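Local coordinates for protein Csc2 (Thermofilum pendens, PDB 4TXD) that binds zinc and, as a Cas7-family protein of the type I-D CRISPR system with an RRM-like core, probably binds CRISPR RNA, at residues A[135-140]-A[356-361]; A[165-170]-A[350-355]; A[172-177]-A[193-198]; A[252-257]-A[345-350]. One frame throughout, in Å; residues are numbered along the deposited sequence.

Contact 1: A[135-140]-A[356-361]; sequences LGFKKV and EKMVKW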
loop_
_atom_site.group_PDB
_atom_site.type_symbol
_atom_site.label_atom_id
_atom_site.label_comp_id
_atom_site.label_asym_id
_atom_site.label_seq_id
_atom_site.Cartn_x
_atom_site.Cartn_y
_atom_site.Cartn_z
ATOM N N LEU A 135 -4.132 -24.614 -10.079
ATOM C CA LEU A 135 -3.714 -24.568 -8.694
ATOM C C LEU A 135 -4.881 -24.631 -7.744
ATOM O O LEU A 135 -4.719 -24.519 -6.566
ATOM C CB LEU A 135 -2.930 -23.305 -8.428
ATOM C CG LEU A 135 -1.558 -23.208 -9.040
ATOM C CD1 LEU A 135 -1.057 -21.788 -8.954
ATOM C CD2 LEU A 135 -0.607 -24.152 -8.370
ATOM N N GLY A 136 -6.058 -24.797 -8.293
ATOM C CA GLY A 136 -7.242 -24.995 -7.488
ATOM C C GLY A 136 -8.122 -23.775 -7.309
ATOM O O GLY A 136 -9.218 -23.879 -6.765
ATOM N N PHE A 137 -7.665 -22.618 -7.755
ATOM C CA PHE A 137 -8.434 -21.415 -7.571
ATOM C C PHE A 137 -9.748 -21.401 -8.348
ATOM O O PHE A 137 -9.817 -21.892 -9.430
ATOM C CB PHE A 137 -7.587 -20.192 -7.872
ATOM C CG PHE A 137 -6.480 -19.973 -6.900
ATOM C CD1 PHE A 137 -6.700 -19.301 -5.730
ATOM C CD2 PHE A 137 -5.237 -20.428 -7.158
ATOM C CE1 PHE A 137 -5.700 -19.118 -4.840
ATOM C CE2 PHE A 137 -4.235 -20.233 -6.277
ATOM C CZ PHE A 137 -4.461 -19.574 -5.113
ATOM N N LYS A 138 -10.766 -20.811 -7.763
ATOM C CA LYS A 138 -12.117 -20.874 -8.300
ATOM C C LYS A 138 -12.505 -19.638 -9.103
ATOM O O LYS A 138 -13.272 -19.739 -10.055
ATOM C CB LYS A 138 -13.123 -21.078 -7.162
ATOM C CG LYS A 138 -13.066 -22.470 -6.552
ATOM C CD LYS A 138 -14.155 -22.657 -5.505
ATOM C CE LYS A 138 -14.092 -24.045 -4.907
ATOM N NZ LYS A 138 -15.093 -24.208 -3.822
ATOM N N LYS A 139 -11.990 -18.488 -8.737
ATOM C CA LYS A 139 -12.316 -17.286 -9.468
ATOM C C LYS A 139 -11.472 -17.152 -10.718
ATOM O O LYS A 139 -10.603 -16.339 -10.788
ATOM C CB LYS A 139 -12.159 -16.083 -8.571
ATOM C CG LYS A 139 -13.369 -15.865 -7.699
ATOM C CD LYS A 139 -13.464 -16.805 -6.512
ATOM C CE LYS A 139 -14.663 -16.498 -5.629
ATOM N NZ LYS A 139 -14.397 -15.417 -4.664
ATOM N N VAL A 140 -11.742 -17.991 -11.694
ATOM C CA VAL A 140 -10.898 -18.055 -12.850
ATOM C C VAL A 140 -11.609 -17.804 -14.174
ATOM O O VAL A 140 -11.360 -18.483 -15.129
ATOM C CB VAL A 140 -10.129 -19.371 -12.882
ATOM C CG1 VAL A 140 -9.181 -19.428 -11.706
ATOM C CG2 VAL A 140 -11.077 -20.524 -12.815
ATOM N N GLU A 356 1.265 -20.016 -6.418
ATOM C CA GLU A 356 1.787 -21.418 -6.500
ATOM C C GLU A 356 2.614 -22.046 -5.239
ATOM O O GLU A 356 2.287 -23.030 -4.670
ATOM C CB GLU A 356 2.678 -21.551 -7.742
ATOM C CG GLU A 356 3.375 -22.905 -7.864
ATOM C CD GLU A 356 4.599 -22.850 -8.763
ATOM O OE1 GLU A 356 4.446 -22.534 -9.959
ATOM O OE2 GLU A 356 5.720 -23.100 -8.273
ATOM N N LYS A 357 3.494 -21.187 -4.780
ATOM C CA LYS A 357 4.250 -21.478 -3.596
ATOM C C LYS A 357 3.358 -21.550 -2.352
ATOM O O LYS A 357 3.586 -22.337 -1.484
ATOM C CB LYS A 357 5.383 -20.499 -3.412
ATOM C CG LYS A 357 6.675 -20.866 -4.122
ATOM C CD LYS A 357 6.502 -20.989 -5.604
ATOM C CE LYS A 357 7.798 -21.295 -6.325
ATOM N NZ LYS A 357 7.569 -21.255 -7.767
ATOM N N MET A 358 2.340 -20.723 -2.308
ATOM C CA MET A 358 1.428 -20.734 -1.198
ATOM C C MET A 358 0.656 -22.037 -1.158
ATOM O O MET A 358 0.563 -22.664 -0.168
ATOM C CB MET A 358 0.457 -19.579 -1.274
ATOM C CG MET A 358 -0.711 -19.676 -0.321
ATOM S SD MET A 358 -1.847 -18.310 -0.462
ATOM C CE MET A 358 -2.722 -18.731 -1.913
ATOM N N VAL A 359 0.083 -22.387 -2.279
ATOM C CA VAL A 359 -0.655 -23.627 -2.409
ATOM C C VAL A 359 0.212 -24.845 -2.069
ATOM O O VAL A 359 -0.190 -25.696 -1.349
ATOM C CB VAL A 359 -1.277 -23.738 -3.804
ATOM C CG1 VAL A 359 -1.833 -25.110 -4.043
ATOM C CG2 VAL A 359 -2.339 -22.691 -3.988
ATOM N N LYS A 360 1.418 -24.880 -2.587
ATOM C CA LYS A 360 2.350 -25.930 -2.244
ATOM C C LYS A 360 2.633 -25.987 -0.744
ATOM O O LYS A 360 2.677 -27.033 -0.174
ATOM C CB LYS A 360 3.642 -25.787 -3.004
ATOM C CG LYS A 360 4.604 -26.927 -2.791
ATOM C CD LYS A 360 5.960 -26.624 -3.391
ATOM C CE LYS A 360 7.046 -27.585 -2.954
ATOM N NZ LYS A 360 7.658 -28.223 -4.143
ATOM N N TRP A 361 2.816 -24.833 -0.133
ATOM C CA TRP A 361 3.053 -24.768 1.310
ATOM C C TRP A 361 1.883 -25.352 2.104
ATOM O O TRP A 361 2.091 -26.097 3.078
ATOM C CB TRP A 361 3.310 -23.321 1.745
ATOM C CG TRP A 361 3.504 -23.151 3.244
ATOM C CD1 TRP A 361 4.664 -23.309 3.946
ATOM C CD2 TRP A 361 2.504 -22.760 4.198
ATOM N NE1 TRP A 361 4.447 -23.061 5.294
ATOM C CE2 TRP A 361 3.127 -22.717 5.467
ATOM C CE3 TRP A 361 1.136 -22.459 4.102
ATOM C CZ2 TRP A 361 2.429 -22.381 6.638
ATOM C CZ3 TRP A 361 0.443 -22.113 5.265
ATOM C CH2 TRP A 361 1.096 -22.072 6.515
#

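Contact 2: A[165-170]-A[350-355]; sequences DGFCPH and SSIDFA. With ZN (zinc ion), chain B.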
loop_
_atom_site.group_PDB
_atom_site.type_symbol
_atom_site.label_atom_id
_atom_site.label_comp_id
_atom_site.label_asym_id
_atom_site.label_seq_id
_atom_site.Cartn_x
_atom_site.Cartn_y
_atom_site.Cartn_z
ATOM N N ASP A 165 -9.947 -12.908 -5.504
ATOM C CA ASP A 165 -9.530 -14.124 -6.167
ATOM C C ASP A 165 -8.469 -14.906 -5.403
ATOM O O ASP A 165 -8.351 -16.088 -5.552
ATOM C CB ASP A 165 -9.092 -13.862 -7.598
ATOM C CG ASP A 165 -8.043 -12.795 -7.713
ATOM O OD1 ASP A 165 -7.289 -12.604 -6.798
ATOM O OD2 ASP A 165 -7.960 -12.156 -8.745
ATOM N N GLY A 166 -7.716 -14.212 -4.584
ATOM C CA GLY A 166 -6.680 -14.826 -3.819
ATOM C C GLY A 166 -5.398 -15.098 -4.550
ATOM O O GLY A 166 -4.536 -15.715 -4.004
ATOM N N PHE A 167 -5.281 -14.639 -5.788
ATOM C CA PHE A 167 -4.058 -14.850 -6.517
ATOM C C PHE A 167 -3.519 -13.652 -7.297
ATOM O O PHE A 167 -2.453 -13.701 -7.778
ATOM C CB PHE A 167 -4.155 -16.074 -7.411
ATOM C CG PHE A 167 -5.126 -15.935 -8.528
ATOM C CD1 PHE A 167 -4.760 -15.333 -9.683
ATOM C CD2 PHE A 167 -6.389 -16.389 -8.415
ATOM C CE1 PHE A 167 -5.640 -15.199 -10.711
ATOM C CE2 PHE A 167 -7.283 -16.259 -9.437
ATOM C CZ PHE A 167 -6.908 -15.655 -10.593
ATOM N N CYS A 168 -4.296 -12.597 -7.390
ATOM C CA CYS A 168 -3.855 -11.407 -8.063
ATOM C C CYS A 168 -2.873 -10.611 -7.227
ATOM O O CYS A 168 -2.737 -10.817 -6.071
ATOM C CB CYS A 168 -5.034 -10.568 -8.497
ATOM S SG CYS A 168 -5.635 -9.409 -7.285
ATOM N N PRO A 169 -2.135 -9.686 -7.973
ATOM C CA PRO A 169 -1.140 -8.956 -7.196
ATOM C C PRO A 169 -1.650 -8.221 -5.952
ATOM O O PRO A 169 -0.960 -8.183 -5.005
ATOM C CB PRO A 169 -0.582 -7.958 -8.193
ATOM C CG PRO A 169 -0.630 -8.655 -9.486
ATOM C CD PRO A 169 -1.964 -9.245 -9.447
ATOM N N HIS A 170 -2.829 -7.660 -5.974
ATOM C CA HIS A 170 -3.268 -6.949 -4.804
ATOM C C HIS A 170 -3.582 -7.909 -3.672
ATOM O O HIS A 170 -3.292 -7.628 -2.569
ATOM C CB HIS A 170 -4.378 -5.940 -5.090
ATOM C CG HIS A 170 -5.745 -6.428 -4.801
ATOM N ND1 HIS A 170 -6.250 -6.509 -3.532
ATOM C CD2 HIS A 170 -6.716 -6.872 -5.618
ATOM C CE1 HIS A 170 -7.475 -6.975 -3.576
ATOM N NE2 HIS A 170 -7.780 -7.212 -4.832
ATOM N N SER A 350 4.919 -12.642 -11.079
ATOM C CA SER A 350 5.344 -12.728 -9.682
ATOM C C SER A 350 4.197 -13.147 -8.755
ATOM O O SER A 350 4.398 -13.887 -7.784
ATOM C CB SER A 350 5.914 -11.384 -9.228
ATOM O OG SER A 350 6.619 -11.511 -8.014
ATOM N N SER A 351 3.000 -12.701 -9.047
ATOM C CA SER A 351 1.890 -12.976 -8.184
ATOM C C SER A 351 1.476 -14.423 -8.291
ATOM O O SER A 351 1.227 -15.051 -7.321
ATOM C CB SER A 351 0.702 -12.087 -8.487
ATOM O OG SER A 351 -0.286 -12.142 -7.520
ATOM N N ILE A 352 1.417 -14.925 -9.511
ATOM C CA ILE A 352 1.009 -16.296 -9.710
ATOM C C ILE A 352 2.086 -17.215 -9.157
ATOM O O ILE A 352 1.792 -18.252 -8.673
ATOM C CB ILE A 352 0.646 -16.578 -11.173
ATOM C CG1 ILE A 352 -0.159 -17.845 -11.286
ATOM C CG2 ILE A 352 1.886 -16.604 -12.012
ATOM C CD1 ILE A 352 -1.542 -17.688 -10.734
ATOM N N ASP A 353 3.321 -16.770 -9.197
ATOM C CA ASP A 353 4.405 -17.491 -8.602
ATOM C C ASP A 353 4.206 -17.648 -7.096
ATOM O O ASP A 353 4.287 -18.719 -6.573
ATOM C CB ASP A 353 5.716 -16.803 -8.872
ATOM C CG ASP A 353 6.886 -17.569 -8.368
ATOM O OD1 ASP A 353 7.032 -18.729 -8.716
ATOM O OD2 ASP A 353 7.659 -17.008 -7.631
ATOM N N PHE A 354 3.934 -16.541 -6.428
ATOM C CA PHE A 354 3.610 -16.571 -5.019
ATOM C C PHE A 354 2.447 -17.508 -4.704
ATOM O O PHE A 354 2.499 -18.271 -3.788
ATOM C CB PHE A 354 3.293 -15.165 -4.525
ATOM C CG PHE A 354 3.084 -15.070 -3.053
ATOM C CD1 PHE A 354 4.118 -14.798 -2.222
ATOM C CD2 PHE A 354 1.854 -15.258 -2.524
ATOM C CE1 PHE A 354 3.924 -14.698 -0.884
ATOM C CE2 PHE A 354 1.654 -15.168 -1.186
ATOM C CZ PHE A 354 2.692 -14.886 -0.368
ATOM N N ALA A 355 1.404 -17.413 -5.478
ATOM C CA ALA A 355 0.234 -18.190 -5.239
ATOM C C ALA A 355 0.522 -19.685 -5.385
ATOM O O ALA A 355 0.057 -20.483 -4.617
ATOM C CB ALA A 355 -0.862 -17.781 -6.174
HETATM ZN ZN ZN B . -7.149 -10.518 -6.142
#

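Contact 3: A[172-177]-A[193-198]; sequences TIFGAA and IKTRVR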
loop_
_atom_site.group_PDB
_atom_site.type_symbol
_atom_site.label_atom_id
_atom_site.label_comp_id
_atom_site.label_asym_id
_atom_site.label_seq_id
_atom_site.Cartn_x
_atom_site.Cartn_y
_atom_site.Cartn_z
ATOM N N THR A 172 -2.119 -10.939 -3.195
ATOM C CA THR A 172 -0.919 -11.560 -2.710
ATOM C C THR A 172 0.001 -10.602 -1.994
ATOM O O THR A 172 0.710 -10.971 -1.115
ATOM C CB THR A 172 -0.173 -12.315 -3.816
ATOM O OG1 THR A 172 0.244 -11.415 -4.814
ATOM C CG2 THR A 172 -1.062 -13.334 -4.422
ATOM N N ILE A 173 -0.033 -9.353 -2.387
ATOM C CA ILE A 173 0.867 -8.383 -1.779
ATOM C C ILE A 173 0.279 -7.817 -0.483
ATOM O O ILE A 173 0.968 -7.737 0.537
ATOM C CB ILE A 173 1.180 -7.213 -2.751
ATOM C CG1 ILE A 173 2.082 -7.704 -3.895
ATOM C CG2 ILE A 173 1.872 -6.076 -2.016
ATOM C CD1 ILE A 173 2.172 -6.717 -5.052
ATOM N N PHE A 174 -0.988 -7.422 -0.527
ATOM C CA PHE A 174 -1.598 -6.750 0.611
ATOM C C PHE A 174 -2.398 -7.692 1.512
ATOM O O PHE A 174 -2.894 -7.280 2.569
ATOM C CB PHE A 174 -2.486 -5.600 0.127
ATOM C CG PHE A 174 -1.719 -4.515 -0.557
ATOM C CD1 PHE A 174 -0.962 -3.616 0.186
ATOM C CD2 PHE A 174 -1.732 -4.400 -1.943
ATOM C CE1 PHE A 174 -0.230 -2.602 -0.447
ATOM C CE2 PHE A 174 -1.007 -3.388 -2.592
ATOM C CZ PHE A 174 -0.250 -2.492 -1.844
ATOM N N GLY A 175 -2.543 -8.945 1.086
ATOM C CA GLY A 175 -3.166 -9.943 1.941
ATOM C C GLY A 175 -4.621 -10.281 1.687
ATOM O O GLY A 175 -5.367 -9.527 1.055
ATOM N N ALA A 176 -5.035 -11.428 2.220
ATOM C CA ALA A 176 -6.388 -11.929 2.025
ATOM C C ALA A 176 -6.662 -13.077 2.978
ATOM O O ALA A 176 -5.740 -13.789 3.392
ATOM C CB ALA A 176 -6.596 -12.388 0.570
ATOM N N ALA A 177 -7.932 -13.252 3.317
ATOM C CA ALA A 177 -8.369 -14.402 4.103
ATOM C C ALA A 177 -9.029 -15.395 3.150
ATOM O O ALA A 177 -10.111 -15.130 2.622
ATOM C CB ALA A 177 -9.323 -13.974 5.208
ATOM N N ILE A 193 -3.230 -14.826 4.085
ATOM C CA ILE A 193 -2.083 -14.110 3.548
ATOM C C ILE A 193 -1.984 -12.774 4.272
ATOM O O ILE A 193 -2.911 -11.976 4.200
ATOM C CB ILE A 193 -2.209 -13.838 2.037
ATOM C CG1 ILE A 193 -2.541 -15.121 1.265
ATOM C CG2 ILE A 193 -0.936 -13.184 1.513
ATOM C CD1 ILE A 193 -2.730 -14.890 -0.219
ATOM N N LYS A 194 -0.888 -12.551 4.983
ATOM C CA LYS A 194 -0.677 -11.274 5.659
ATOM C C LYS A 194 0.030 -10.296 4.728
ATOM O O LYS A 194 0.830 -10.691 3.885
ATOM C CB LYS A 194 0.140 -11.446 6.940
ATOM C CG LYS A 194 -0.639 -12.054 8.103
ATOM C CD LYS A 194 0.212 -12.113 9.362
ATOM C CE LYS A 194 -0.207 -11.065 10.379
ATOM N NZ LYS A 194 -1.575 -11.339 10.900
ATOM N N THR A 195 -0.272 -9.010 4.882
ATOM C CA THR A 195 0.367 -8.005 4.023
ATOM C C THR A 195 1.900 -7.989 4.160
ATOM O O THR A 195 2.458 -8.119 5.260
ATOM C CB THR A 195 -0.190 -6.582 4.319
ATOM O OG1 THR A 195 0.374 -5.649 3.387
ATOM C CG2 THR A 195 0.144 -6.138 5.757
ATOM N N ARG A 196 2.581 -7.843 3.027
ATOM C CA ARG A 196 4.029 -7.686 3.009
ATOM C C ARG A 196 4.373 -6.193 2.901
ATOM O O ARG A 196 5.532 -5.809 2.778
ATOM C CB ARG A 196 4.643 -8.495 1.848
ATOM C CG ARG A 196 4.982 -9.960 2.231
ATOM C CD ARG A 196 5.454 -10.788 1.016
ATOM N NE ARG A 196 4.365 -10.948 0.065
ATOM C CZ ARG A 196 4.499 -11.079 -1.251
ATOM N NH1 ARG A 196 5.703 -11.086 -1.819
ATOM N NH2 ARG A 196 3.410 -11.205 -1.990
ATOM N N VAL A 197 3.332 -5.372 2.952
ATOM C CA VAL A 197 3.448 -3.905 2.952
ATOM C C VAL A 197 2.793 -3.387 4.236
ATOM O O VAL A 197 1.570 -3.378 4.348
ATOM C CB VAL A 197 2.764 -3.273 1.711
ATOM C CG1 VAL A 197 2.862 -1.730 1.734
ATOM C CG2 VAL A 197 3.362 -3.847 0.419
ATOM N N ARG A 198 3.611 -3.018 5.219
ATOM C CA ARG A 198 3.109 -2.555 6.508
ATOM C C ARG A 198 3.235 -1.036 6.627
ATOM O O ARG A 198 4.342 -0.511 6.631
ATOM C CB ARG A 198 3.875 -3.217 7.655
ATOM C CG ARG A 198 3.581 -4.691 7.850
ATOM C CD ARG A 198 3.485 -5.027 9.336
ATOM N NE ARG A 198 4.489 -5.993 9.773
ATOM C CZ ARG A 198 5.580 -5.685 10.472
ATOM N NH1 ARG A 198 5.825 -4.427 10.818
ATOM N NH2 ARG A 198 6.431 -6.639 10.826
HETATM O O HOH W 1 3.000 -11.851 -4.722
HETATM O O HOH W 2 1.900 -11.274 1.411
#

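Contact 4: A[252-257]-A[345-350]; sequences EPELVA and KDLWRS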
loop_
_atom_site.group_PDB
_atom_site.type_symbol
_atom_site.label_atom_id
_atom_site.label_comp_id
_atom_site.label_asym_id
_atom_site.label_seq_id
_atom_site.Cartn_x
_atom_site.Cartn_y
_atom_site.Cartn_z
ATOM N N GLU A 252 11.259 -7.769 -7.267
ATOM C CA GLU A 252 11.434 -6.532 -7.964
ATOM C C GLU A 252 10.154 -5.942 -8.513
ATOM O O GLU A 252 9.855 -4.834 -8.206
ATOM C CB GLU A 252 12.513 -6.657 -9.038
ATOM C CG GLU A 252 12.642 -5.467 -9.951
ATOM C CD GLU A 252 13.958 -5.431 -10.709
ATOM O OE1 GLU A 252 14.895 -6.157 -10.390
ATOM O OE2 GLU A 252 14.056 -4.629 -11.618
ATOM N N PRO A 253 9.382 -6.661 -9.298
ATOM C CA PRO A 253 8.174 -6.010 -9.815
ATOM C C PRO A 253 7.100 -5.730 -8.759
ATOM O O PRO A 253 6.284 -4.817 -8.931
ATOM C CB PRO A 253 7.645 -7.004 -10.857
ATOM C CG PRO A 253 8.265 -8.297 -10.520
ATOM C CD PRO A 253 9.583 -8.003 -9.881
ATOM N N GLU A 254 7.079 -6.520 -7.696
ATOM C CA GLU A 254 6.138 -6.269 -6.610
ATOM C C GLU A 254 6.501 -4.951 -5.911
ATOM O O GLU A 254 5.632 -4.104 -5.654
ATOM C CB GLU A 254 6.139 -7.446 -5.637
ATOM C CG GLU A 254 5.514 -8.703 -6.247
ATOM C CD GLU A 254 5.724 -9.953 -5.400
ATOM O OE1 GLU A 254 6.391 -9.885 -4.346
ATOM O OE2 GLU A 254 5.217 -11.012 -5.809
ATOM N N LEU A 255 7.785 -4.783 -5.632
ATOM C CA LEU A 255 8.282 -3.557 -5.033
ATOM C C LEU A 255 7.987 -2.334 -5.894
ATOM O O LEU A 255 7.453 -1.336 -5.409
ATOM C CB LEU A 255 9.784 -3.638 -4.790
ATOM C CG LEU A 255 10.334 -2.261 -4.391
ATOM C CD1 LEU A 255 10.458 -2.160 -2.893
ATOM C CD2 LEU A 255 11.647 -1.974 -5.060
ATOM N N VAL A 256 8.351 -2.406 -7.169
ATOM C CA VAL A 256 8.165 -1.261 -8.050
ATOM C C VAL A 256 6.694 -0.946 -8.234
ATOM O O VAL A 256 6.303 0.225 -8.199
ATOM C CB VAL A 256 8.829 -1.484 -9.423
ATOM C CG1 VAL A 256 8.489 -0.318 -10.366
ATOM C CG2 VAL A 256 10.337 -1.626 -9.242
ATOM N N ALA A 257 5.867 -1.977 -8.408
ATOM C CA ALA A 257 4.428 -1.753 -8.545
ATOM C C ALA A 257 3.824 -1.166 -7.262
ATOM O O ALA A 257 2.864 -0.394 -7.318
ATOM C CB ALA A 257 3.708 -3.051 -8.918
ATOM N N LYS A 345 3.156 -7.041 -16.411
ATOM C CA LYS A 345 3.253 -8.423 -16.847
ATOM C C LYS A 345 4.135 -9.186 -15.865
ATOM O O LYS A 345 3.800 -10.290 -15.430
ATOM C CB LYS A 345 3.816 -8.515 -18.271
ATOM C CG LYS A 345 3.736 -9.919 -18.880
ATOM C CD LYS A 345 4.410 -9.950 -20.255
ATOM C CE LYS A 345 4.359 -11.341 -20.887
ATOM N NZ LYS A 345 5.022 -11.389 -22.232
ATOM N N ASP A 346 5.261 -8.589 -15.505
ATOM C CA ASP A 346 6.159 -9.231 -14.568
ATOM C C ASP A 346 5.531 -9.279 -13.177
ATOM O O ASP A 346 5.786 -10.207 -12.411
ATOM C CB ASP A 346 7.494 -8.517 -14.550
ATOM C CG ASP A 346 8.169 -8.551 -15.901
ATOM O OD1 ASP A 346 8.264 -9.652 -16.479
ATOM O OD2 ASP A 346 8.573 -7.481 -16.397
ATOM N N LEU A 347 4.689 -8.297 -12.879
ATOM C CA LEU A 347 3.951 -8.279 -11.621
ATOM C C LEU A 347 3.001 -9.475 -11.530
ATOM O O LEU A 347 2.909 -10.145 -10.499
ATOM C CB LEU A 347 3.167 -6.975 -11.478
ATOM C CG LEU A 347 2.339 -6.829 -10.196
ATOM C CD1 LEU A 347 3.241 -6.758 -8.946
ATOM C CD2 LEU A 347 1.366 -5.628 -10.292
ATOM N N TRP A 348 2.282 -9.731 -12.596
ATOM C CA TRP A 348 1.372 -10.860 -12.651
ATOM C C TRP A 348 2.150 -12.190 -12.579
ATOM O O TRP A 348 1.799 -13.059 -11.841
ATOM C CB TRP A 348 0.500 -10.792 -13.887
ATOM C CG TRP A 348 -0.865 -10.291 -13.746
ATOM C CD1 TRP A 348 -1.376 -9.217 -14.347
ATOM C CD2 TRP A 348 -1.936 -10.871 -13.011
ATOM N NE1 TRP A 348 -2.668 -9.061 -14.043
ATOM C CE2 TRP A 348 -3.050 -10.068 -13.217
ATOM C CE3 TRP A 348 -2.064 -11.992 -12.196
ATOM C CZ2 TRP A 348 -4.261 -10.342 -12.655
ATOM C CZ3 TRP A 348 -3.249 -12.246 -11.642
ATOM C CH2 TRP A 348 -4.339 -11.437 -11.858
ATOM N N ARG A 349 3.228 -12.303 -13.328
ATOM C CA ARG A 349 4.113 -13.473 -13.216
ATOM C C ARG A 349 4.543 -13.715 -11.768
ATOM O O ARG A 349 4.547 -14.850 -11.288
ATOM C CB ARG A 349 5.372 -13.312 -14.078
ATOM C CG ARG A 349 5.190 -13.533 -15.583
ATOM C CD ARG A 349 6.473 -13.170 -16.354
ATOM N NE ARG A 349 7.645 -13.829 -15.791
ATOM C CZ ARG A 349 8.694 -13.202 -15.257
ATOM N NH1 ARG A 349 8.752 -11.879 -15.226
ATOM N NH2 ARG A 349 9.698 -13.905 -14.758
ATOM N N SER A 350 4.919 -12.642 -11.079
ATOM C CA SER A 350 5.344 -12.728 -9.682
ATOM C C SER A 350 4.197 -13.147 -8.755
ATOM O O SER A 350 4.398 -13.887 -7.784
ATOM C CB SER A 350 5.914 -11.384 -9.228
ATOM O OG SER A 350 6.619 -11.511 -8.014
#

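Contact 1: A[135-140]-A[356-361]
Phe-137 and Leu-135 carry this packing of a helix-terminating turn on Glu-356, Met-358 and Val-359 of the C-terminal helix 343-365. The turn is a Schellman motif at the end of helix 118-134, with Gly-136 as the residue of positive phi. The ring of Phe-137 meets Met-358 and Val-359. Met-358 CE arrives at the ring edge, in its plane, 3.7 Å from Phe-137 CZ, because the methionine chain runs out extended and bends only at its last torsion (chi3 77°). Val-359 CG2 sits obliquely to the same ring, 3.9 Å from Phe-137 CE2. Leu-135 works on the preceding part of the helix: its CD1 methyl rests against the CA and CB of Glu-356, 3.8 Å from CA. Beyond this apolar shell, the Phe-137 ring also meets that of Phe-167, near the zinc site. Asn-183 ND2 donates to the carbonyl oxygen of Leu-135, and the backbone of Gly-136 is bonded to that of Glu-184; these bonds fix the turn to the loop that holds residues 183 and 184. In the conformer described, the carboxylate of Glu-356 pairs with Lys-131 of helix 118-134 and with Lys-357. The other methyl of Val-359, CG1, lies 3.9 Å from Leu-135 O.

Contact 2: A[165-170]-A[350-355]
Ser-351 OG is held by two partners: it donates to the carbonyl oxygen of Phe-167 in a 2.7 Å bond from OG to O, and it is hydrogen-bonded to Thr-172 OG1. The first bond joins the zinc loop to helix 343-365, the hydroxyl approaching from 38° above the carbonyl plane. With its OG anti to the backbone N (chi1 -168°), the serine reaches across to the loop, and its CB also packs 3.8 Å from Pro-169 CG. Phe-167 adds apolar contacts: its CB lies 3.9 Å from Ala-355 CB, and its CD1 is 4.1 Å from Ile-352 CD1, the two side chains running alongside each other. An alanine in place of Ser-351 would lose the hydroxyl and is likely to leave both the Phe-167 carbonyl and Thr-172 OG1 without this mate, the loop less firmly tied to the helix.

Within the loop, Asp-165 OD1 binds the zinc ion at 2.2 Å and also accepts, from one face of its carboxylate, the N-H of Phe-167 (an Asx turn) and that of Cys-168 (an Asx motif). Cys-168 SG is a second zinc ligand, also at 2.2 Å, and Cys-146 and Cys-171 complete the site. Trp-144 NE1 donates to Asp-165 OD2. One aspartate oxygen thus serves both metal and backbone, so loop fold and ligand geometry are probably set together.

Contact 3: A[172-177]-A[193-198]
A short two-stranded antiparallel hairpin and the end of helix 169-174 meet here, where the chain leaves the helix and later returns into strand 197-204. Ala-176 and Ile-193 form the hydrogen-bonded pair: Ile-193 N donates to Ala-176 O at 2.8 Å, and Ala-176 N returns the bond to Ile-193 O. Gly-175 fits tightly between helix and strand, its CA 3.0 Å from Ile-193 O, where a side chain would clash. The helix end is held by Arg-196. Its backbone N gives an almost straight bond (175°) to Ile-173 O, while NH2 of its guanidinium reaches Thr-172 O at 2.8 Å. That oxygen lies in the guanidinium plane, although the donor stands well above the carbonyl plane. The bend at chi3 (-66°) turns the group back toward the helix, and two waters at its edge bridge NH2 to Thr-172 OG1, itself also bonded to Ser-351, and NE to Thr-172 O and Lys-194 O. The apolar part is made by Ile-173, whose CG2 lies 3.6 Å from Val-197 CG2 and over the centre of the Phe-174 ring, and by Phe-174 CE1, which touches Val-197 CB. A helix whose last carbonyls accept from Arg-196 is thus followed, beside the zinc site, by a short antiparallel beta hairpin that feeds strand 197-204 of the main antiparallel sheet.

Contact 4: A[252-257]-A[345-350]
This is a helix-helix contact: helix 252-263, which follows strand 240-247 of the main sheet, here meets the C-terminal helix 343-365. The axes of segments 252-257 and 345-350 cross at -122°, 8.4 Å apart at closest approach. Pro-253 lies against the backbone of the second helix, its CG 3.7 Å from Asp-346 O. Leu-347, with CG anti to the backbone N (chi1 180°), turns its methyls to the other helix: CD1 and CD2 both lie 3.7 Å from Ala-257 CB, and CD1 packs also on Glu-254 CA. The polar link is Ser-350 OG, which donates to Glu-254 OE2 at 2.7 Å from above the carboxylate plane. Arg-45 pairs with OE2 and Arg-196 with OE1. A glutamine in place of Glu-254 would remove the negative charge and would probably leave both arginines without their ionic mate. The arrangement is a steeply crossed helix pair, with Pro-253, Ala-257 and Leu-347 packed between the helices and one buried carboxylate bridging to Ser-350 and two arginines.

Read from the N terminus, contact 1 opens first, just after helix 118-134, and closes last, on helix 343-365. Contact 2 is nested inside that loop, joining the zinc-binding segment 165-170 to the same helix six residues earlier. Contacts 3 and 4 lie within contact 2 and follow each other in series: 172-177 with 193-198 is closed locally before 252-257 reaches 345-350. No two of these loops cross. Helix 343-365 thus gathers three distant parts of the chain along its length, while contact 3 touches contacts 2 and 4 through polar side chains. Together they unite zinc loop, hairpin, main-sheet strand 197-204 and helices.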